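Local atomic coordinates of ochratoxinase (Aspergillus niger, PDB entry 4C65), a protein that hydrolyses the amide bond of the mycotoxin ochratoxin A, releasing ochratoxin alpha and L-phenylalanine, as a zinc-dependent amidohydrolase that works as a homooctamer. Residues A[183-188]-A[228-233]. Sequence-based numbering, arbitrary orientation.
Sequences DGVEEV and LKVIVE
Val-230 points toward segment 183-188 and sets one methyl against each of two valines a helical turn apart. Its CG2 lies 4.0 Å from Val-185 CG1, at the fork of that valine, whose CG2 is almost as near; the two side chains cross at about a right angle. The other methyl, CG1, stands anti to the backbone N (chi1 165°), and this turns it to Val-188, whose CG2 lies 3.9 Å away from Val-230 CG1. Ile-231 follows on the helix. With its CG1 turned anti to the carbonyl carbon, it runs across Val-188 roughly at right angles: CG1 lies 3.8 Å from Val-188 CB, and CD1 carries on to Val-188 CG1. Val-188 is thus shared between Val-230 and Ile-231. Only apolar side chains touch, and no hydrogen bond joins the segments; the closest CA pair is Val-188 with Ile-231, 6.4 Å apart. Glu-233, one turn on from Lys-229, is joined to it by a salt bridge whose hydrogen bond is weak, without touching segment 183-188. On the other segment, Gly-184 is the N-cap, and Asp-183 N donates to Glu-187 OE1 at 2.9 Å from above the carboxylate plane, tying the lead-in loop to the first turn. Glu-187 and Asp-183 also form salt bridges with Arg-190 of a neighbouring subunit, so this helix start belongs to the octamer interface as well. Helices 185-198 and 225-237 are successive outer helices of the TIM-like barrel, joined through strand 203-206; Ile-231 also packs on Ile-203 and Val-205 of that strand, which carries the zinc-bridging, catalytic Lys-204, while Leu-228 turns to helix 249-258.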
loop_
_atom_site.group_PDB
_atom_site.type_symbol
_atom_site.label_atom_id
_atom_site.label_comp_id
_atom_site.label_asym_id
_atom_site.label_seq_id
_atom_site.Cartn_x
_atom_site.Cartn_y
_atom_site.Cartn_z
ATOM N N ASP A 183 12.572 15.658 2.037
ATOM C CA ASP A 183 12.447 16.833 1.214
ATOM C C ASP A 183 11.365 17.758 1.760
ATOM O O ASP A 183 10.195 17.380 1.849
ATOM C CB ASP A 183 12.098 16.444 -0.214
ATOM C CG ASP A 183 13.177 15.615 -0.874
ATOM O OD1 ASP A 183 14.306 16.113 -1.054
ATOM O OD2 ASP A 183 12.906 14.433 -1.175
ATOM N N GLY A 184 11.762 18.984 2.090
ATOM C CA GLY A 184 10.832 19.967 2.616
ATOM C C GLY A 184 10.841 20.036 4.131
ATOM O O GLY A 184 11.238 19.096 4.808
ATOM N N VAL A 185 10.428 21.185 4.650
ATOM C CA VAL A 185 10.390 21.451 6.069
ATOM C C VAL A 185 9.638 20.372 6.854
ATOM O O VAL A 185 10.058 20.009 7.943
ATOM C CB VAL A 185 9.765 22.841 6.321
ATOM C CG1 VAL A 185 9.235 22.977 7.738
ATOM C CG2 VAL A 185 10.794 23.930 6.022
ATOM N N GLU A 186 8.509 19.906 6.334
ATOM C CA GLU A 186 7.687 18.941 7.057
ATOM C C GLU A 186 8.470 17.653 7.231
ATOM O O GLU A 186 8.613 17.147 8.337
ATOM C CB GLU A 186 6.354 18.662 6.338
ATOM C CG GLU A 186 5.494 19.893 6.060
ATOM C CD GLU A 186 5.208 20.718 7.313
ATOM O OE1 GLU A 186 4.435 20.253 8.184
ATOM O OE2 GLU A 186 5.745 21.838 7.419
ATOM N N GLU A 187 8.977 17.124 6.129
ATOM C CA GLU A 187 9.682 15.852 6.173
ATOM C C GLU A 187 10.962 15.932 6.991
ATOM O O GLU A 187 11.322 14.959 7.668
ATOM C CB GLU A 187 9.987 15.326 4.762
ATOM C CG GLU A 187 8.759 14.797 4.033
ATOM C CD GLU A 187 9.092 14.083 2.731
ATOM O OE1 GLU A 187 10.288 13.852 2.405
ATOM O OE2 GLU A 187 8.140 13.744 2.014
ATOM N N VAL A 188 11.660 17.057 6.944
ATOM C CA VAL A 188 12.948 17.116 7.651
ATOM C C VAL A 188 12.733 17.120 9.167
ATOM O O VAL A 188 13.608 16.643 9.908
ATOM C CB VAL A 188 13.911 18.241 7.214
ATOM C CG1 VAL A 188 14.349 18.064 5.771
ATOM C CG2 VAL A 188 13.305 19.611 7.432
ATOM N N LEU A 228 17.491 23.546 6.356
ATOM C CA LEU A 228 18.650 23.483 7.237
ATOM C C LEU A 228 18.365 24.142 8.593
ATOM O O LEU A 228 18.755 23.624 9.622
ATOM C CB LEU A 228 19.884 24.112 6.589
ATOM C CG LEU A 228 20.543 23.367 5.426
ATOM C CD1 LEU A 228 21.644 24.226 4.814
ATOM C CD2 LEU A 228 21.098 22.035 5.899
ATOM N N LYS A 229 17.671 25.261 8.590
ATOM C CA LYS A 229 17.342 25.948 9.828
ATOM C C LYS A 229 16.442 25.078 10.710
ATOM O O LYS A 229 16.642 24.990 11.908
ATOM C CB LYS A 229 16.667 27.282 9.512
ATOM C CG LYS A 229 16.270 28.109 10.718
ATOM C CD LYS A 229 15.690 29.433 10.251
ATOM C CE LYS A 229 15.278 30.349 11.410
ATOM N NZ LYS A 229 13.782 30.433 11.592
ATOM N N VAL A 230 15.415 24.491 10.107
ATOM C CA VAL A 230 14.519 23.588 10.818
ATOM C C VAL A 230 15.279 22.387 11.385
ATOM O O VAL A 230 15.154 22.071 12.557
ATOM C CB VAL A 230 13.344 23.148 9.917
ATOM C CG1 VAL A 230 12.607 21.954 10.484
ATOM C CG2 VAL A 230 12.397 24.315 9.728
ATOM N N ILE A 231 16.122 21.768 10.575
ATOM C CA ILE A 231 16.966 20.704 11.071
ATOM C C ILE A 231 17.776 21.123 12.306
ATOM O O ILE A 231 17.812 20.395 13.310
ATOM C CB ILE A 231 17.910 20.171 9.985
ATOM C CG1 ILE A 231 17.094 19.378 8.965
ATOM C CG2 ILE A 231 18.959 19.254 10.594
ATOM C CD1 ILE A 231 17.816 19.141 7.663
ATOM N N VAL A 232 18.436 22.271 12.242
ATOM C CA VAL A 232 19.216 22.780 13.382
ATOM C C VAL A 232 18.327 23.016 14.610
ATOM O O VAL A 232 18.705 22.669 15.727
ATOM C CB VAL A 232 20.017 24.050 12.994
ATOM C CG1 VAL A 232 20.580 24.753 14.231
ATOM C CG2 VAL A 232 21.141 23.674 12.046
ATOM N N GLU A 233 17.149 23.598 14.400
ATOM C CA GLU A 233 16.191 23.863 15.480
ATOM C C GLU A 233 15.689 22.570 16.118
ATOM O O GLU A 233 15.537 22.483 17.334
ATOM C CB GLU A 233 15.011 24.677 14.961
ATOM C CG GLU A 233 15.363 26.120 14.677
ATOM C CD GLU A 233 14.308 26.828 13.826
ATOM O OE1 GLU A 233 13.406 26.128 13.290
ATOM O OE2 GLU A 233 14.383 28.075 13.699
#